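Local coordinates for conserved hypothetical secreted protein (Helicobacter pylori, PDB 4RNZ) that probably acts as a zinc-dependent M23-family metallopeptidase that cuts peptidoglycan peptides and so helps determine the shape of the bacterial cell, at residues D32-A37 and R217-V222. Numbering follows the deposited sequence.
Sequences DKELSA and RPHYGV. With ZN (zinc ion), chain B.
Glu-34, on helix 30-36, reaches the zinc ion that His-219 holds from the loop 217-222. Its CG stands anti to the carbonyl carbon (chi1 -78°) and the chain runs on extended, a course that carries Glu-34 OE2 to 2.0 Å from the zinc. Glu-34 OE1, 3.0 Å from the zinc, is no ligand and is hydrogen-bonded to His-266 NE2 instead, which fixes the rotation of the carboxylate. His-219 NE2 is a neighbouring ligand, 2.0 Å from the zinc, and its imidazole is nearly coplanar with the carboxylate, the planes 7° apart, with OE2 at the ring edge. The ring's other nitrogen, ND1, is hydrogen-bonded to Pro-203 O, a second-shell bond that orients NE2 toward the zinc. His-219 and Asp-223 form the HxxxD motif of M23 (LAS-type) peptidases, and with His-301 they make the three protein ligands of the family; Glu-34, from the N-terminal domain, is the fourth ligand here and takes a position that a catalytic water or substrate would probably need, consistent with a self-inhibited, latent state. One residue on, Leu-35 packs the helix against the loop beside the metal. Leu-35 CD1 sits 3.2 Å from Pro-218 O. The same methyl lies 4.0 Å from Tyr-220 CD2, while Phe-81 and Ile-62 also touch the leucine side chain.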
ATOM      1  N   ASP A  32     -14.987  -7.574  11.504  1.00 37.04           N
ATOM      2  CA  ASP A  32     -13.865  -8.523  11.491  1.00 34.46           C
ATOM      3  C   ASP A  32     -13.834  -9.400  10.219  1.00 35.05           C
ATOM      4  O   ASP A  32     -12.761  -9.718   9.708  1.00 30.50           O
ATOM      5  CB  ASP A  32     -13.869  -9.368  12.755  1.00 36.72           C
ATOM      6  CG  ASP A  32     -13.321  -8.620  13.964  1.00 38.29           C
ATOM      7  OD1 ASP A  32     -12.721  -7.539  13.795  1.00 37.05           O
ATOM      8  OD2 ASP A  32     -13.493  -9.125  15.094  1.00 38.92           O
ATOM      9  N   LYS A  33     -14.995  -9.784   9.690  1.00 32.81           N
ATOM     10  CA  LYS A  33     -15.021 -10.474   8.404  1.00 33.66           C
ATOM     11  C   LYS A  33     -14.426  -9.628   7.277  1.00 31.60           C
ATOM     12  O   LYS A  33     -13.646 -10.134   6.483  1.00 33.53           O
ATOM     13  CB  LYS A  33     -16.442 -10.884   8.042  1.00 34.20           C
ATOM     14  CG  LYS A  33     -16.927 -12.037   8.895  1.00 36.28           C
ATOM     15  CD  LYS A  33     -18.333 -12.464   8.508  1.00 37.72           C
ATOM     16  CE  LYS A  33     -18.630 -13.882   8.956  1.00 41.90           C
ATOM     17  NZ  LYS A  33     -19.904 -13.920   9.711  1.00 41.64           N
ATOM     18  N   GLU A  34     -14.786  -8.348   7.211  1.00 34.32           N
ATOM     19  CA  GLU A  34     -14.206  -7.460   6.197  1.00 37.51           C
ATOM     20  C   GLU A  34     -12.671  -7.445   6.337  1.00 33.85           C
ATOM     21  O   GLU A  34     -11.932  -7.545   5.364  1.00 32.92           O
ATOM     22  CB  GLU A  34     -14.737  -6.030   6.332  1.00 38.79           C
ATOM     23  CG  GLU A  34     -16.132  -5.798   5.770  1.00 42.54           C
ATOM     24  CD  GLU A  34     -16.433  -4.311   5.507  1.00 40.82           C
ATOM     25  OE1 GLU A  34     -17.330  -4.030   4.694  1.00 37.97           O
ATOM     26  OE2 GLU A  34     -15.780  -3.421   6.101  1.00 38.26           O
ATOM     27  N   LEU A  35     -12.216  -7.354   7.572  1.00 33.10           N
ATOM     28  CA  LEU A  35     -10.788  -7.321   7.888  1.00 36.04           C
ATOM     29  C   LEU A  35     -10.101  -8.593   7.343  1.00 34.87           C
ATOM     30  O   LEU A  35      -9.059  -8.529   6.655  1.00 33.02           O
ATOM     31  CB  LEU A  35     -10.641  -7.177   9.409  1.00 38.04           C
ATOM     32  CG  LEU A  35      -9.712  -6.194  10.092  1.00 42.01           C
ATOM     33  CD1 LEU A  35      -9.706  -4.814   9.450  1.00 43.80           C
ATOM     34  CD2 LEU A  35     -10.099  -6.116  11.563  1.00 40.32           C
ATOM     35  N   SER A  36     -10.742  -9.739   7.580  1.00 31.70           N
ATOM     36  CA  SER A  36     -10.235 -11.025   7.149  1.00 30.38           C
ATOM     37  C   SER A  36     -10.206 -11.228   5.652  1.00 29.30           C
ATOM     38  O   SER A  36      -9.502 -12.095   5.184  1.00 27.79           O
ATOM     39  CB  SER A  36     -11.062 -12.150   7.776  1.00 33.42           C
ATOM     40  OG  SER A  36     -12.302 -12.321   7.101  1.00 35.67           O
ATOM     41  N   ALA A  37     -10.966 -10.446   4.893  1.00 29.02           N
ATOM     42  CA  ALA A  37     -10.979 -10.582   3.438  1.00 32.36           C
ATOM     43  C   ALA A  37      -9.733 -10.005   2.768  1.00 33.76           C
ATOM     44  O   ALA A  37      -9.570 -10.159   1.567  1.00 38.25           O
ATOM     45  CB  ALA A  37     -12.232  -9.915   2.855  1.00 34.70           C
ATOM     46  N   ARG A 217     -10.965  -1.858  16.261  1.00 60.28           N
ATOM     47  CA  ARG A 217     -11.154  -0.550  15.634  1.00 59.21           C
ATOM     48  C   ARG A 217     -10.604  -0.386  14.192  1.00 54.40           C
ATOM     49  O   ARG A 217     -11.011   0.558  13.508  1.00 52.58           O
ATOM     50  CB  ARG A 217     -10.575   0.570  16.527  1.00 64.66           C
ATOM     51  CG  ARG A 217     -10.598   1.962  15.875  1.00 69.98           C
ATOM     52  CD  ARG A 217     -10.216   3.107  16.798  1.00 70.85           C
ATOM     53  NE  ARG A 217     -11.243   3.329  17.815  1.00 74.60           N
ATOM     54  CZ  ARG A 217     -11.077   3.174  19.129  1.00 72.93           C
ATOM     55  NH1 ARG A 217      -9.907   2.811  19.644  1.00 71.96           N
ATOM     56  NH2 ARG A 217     -12.101   3.397  19.942  1.00 75.06           N
ATOM     57  N   PRO A 218      -9.689  -1.266  13.717  1.00 48.41           N
ATOM     58  CA  PRO A 218      -9.119  -0.969  12.387  1.00 44.03           C
ATOM     59  C   PRO A 218     -10.106  -1.226  11.262  1.00 37.53           C
ATOM     60  O   PRO A 218     -10.676  -2.306  11.195  1.00 37.74           O
ATOM     61  CB  PRO A 218      -7.939  -1.937  12.264  1.00 45.11           C
ATOM     62  CG  PRO A 218      -7.792  -2.575  13.592  1.00 45.26           C
ATOM     63  CD  PRO A 218      -9.119  -2.499  14.272  1.00 48.89           C
ATOM     64  N   HIS A 219     -10.284  -0.255  10.374  1.00 35.29           N
ATOM     65  CA  HIS A 219     -11.187  -0.416   9.219  1.00 33.17           C
ATOM     66  C   HIS A 219     -10.515   0.128   7.966  1.00 33.67           C
ATOM     67  O   HIS A 219     -10.259   1.324   7.871  1.00 31.15           O
ATOM     68  CB  HIS A 219     -12.513   0.291   9.486  1.00 33.20           C
ATOM     69  CG  HIS A 219     -13.511   0.175   8.371  1.00 31.25           C
ATOM     70  ND1 HIS A 219     -14.138   1.274   7.822  1.00 33.23           N
ATOM     71  CD2 HIS A 219     -13.972  -0.898   7.691  1.00 31.13           C
ATOM     72  CE1 HIS A 219     -14.964   0.878   6.871  1.00 31.82           C
ATOM     73  NE2 HIS A 219     -14.891  -0.436   6.781  1.00 31.93           N
ATOM     74  N   TYR A 220     -10.202  -0.763   7.024  1.00 30.09           N
ATOM     75  CA  TYR A 220      -9.331  -0.416   5.914  1.00 31.79           C
ATOM     76  C   TYR A 220     -10.112   0.025   4.652  1.00 29.05           C
ATOM     77  O   TYR A 220      -9.780  -0.354   3.535  1.00 32.20           O
ATOM     78  CB  TYR A 220      -8.371  -1.564   5.618  1.00 32.61           C
ATOM     79  CG  TYR A 220      -7.331  -1.821   6.706  1.00 32.79           C
ATOM     80  CD1 TYR A 220      -6.725  -0.773   7.386  1.00 33.28           C
ATOM     81  CD2 TYR A 220      -6.942  -3.123   7.033  1.00 36.22           C
ATOM     82  CE1 TYR A 220      -5.765  -1.012   8.372  1.00 33.60           C
ATOM     83  CE2 TYR A 220      -5.988  -3.373   8.021  1.00 35.74           C
ATOM     84  CZ  TYR A 220      -5.406  -2.311   8.684  1.00 34.39           C
ATOM     85  OH  TYR A 220      -4.454  -2.527   9.651  1.00 37.34           O
ATOM     86  N   GLY A 221     -11.115   0.866   4.859  1.00 28.45           N
ATOM     87  CA  GLY A 221     -11.917   1.424   3.773  1.00 26.92           C
ATOM     88  C   GLY A 221     -12.920   2.373   4.385  1.00 27.37           C
ATOM     89  O   GLY A 221     -12.826   2.714   5.546  1.00 28.16           O
ATOM     90  N   VAL A 222     -13.853   2.837   3.570  1.00 29.01           N
ATOM     91  CA  VAL A 222     -14.946   3.693   4.025  1.00 30.61           C
ATOM     92  C   VAL A 222     -16.205   2.907   3.732  1.00 28.81           C
ATOM     93  O   VAL A 222     -16.362   2.384   2.634  1.00 29.77           O
ATOM     94  CB  VAL A 222     -15.000   5.020   3.251  1.00 31.66           C
ATOM     95  CG1 VAL A 222     -16.205   5.850   3.696  1.00 33.67           C
ATOM     96  CG2 VAL A 222     -13.718   5.792   3.439  1.00 33.93           C
TER
HETATM   97 ZN    ZN B 501     -15.879  -1.533   5.464  1.00 32.61          ZN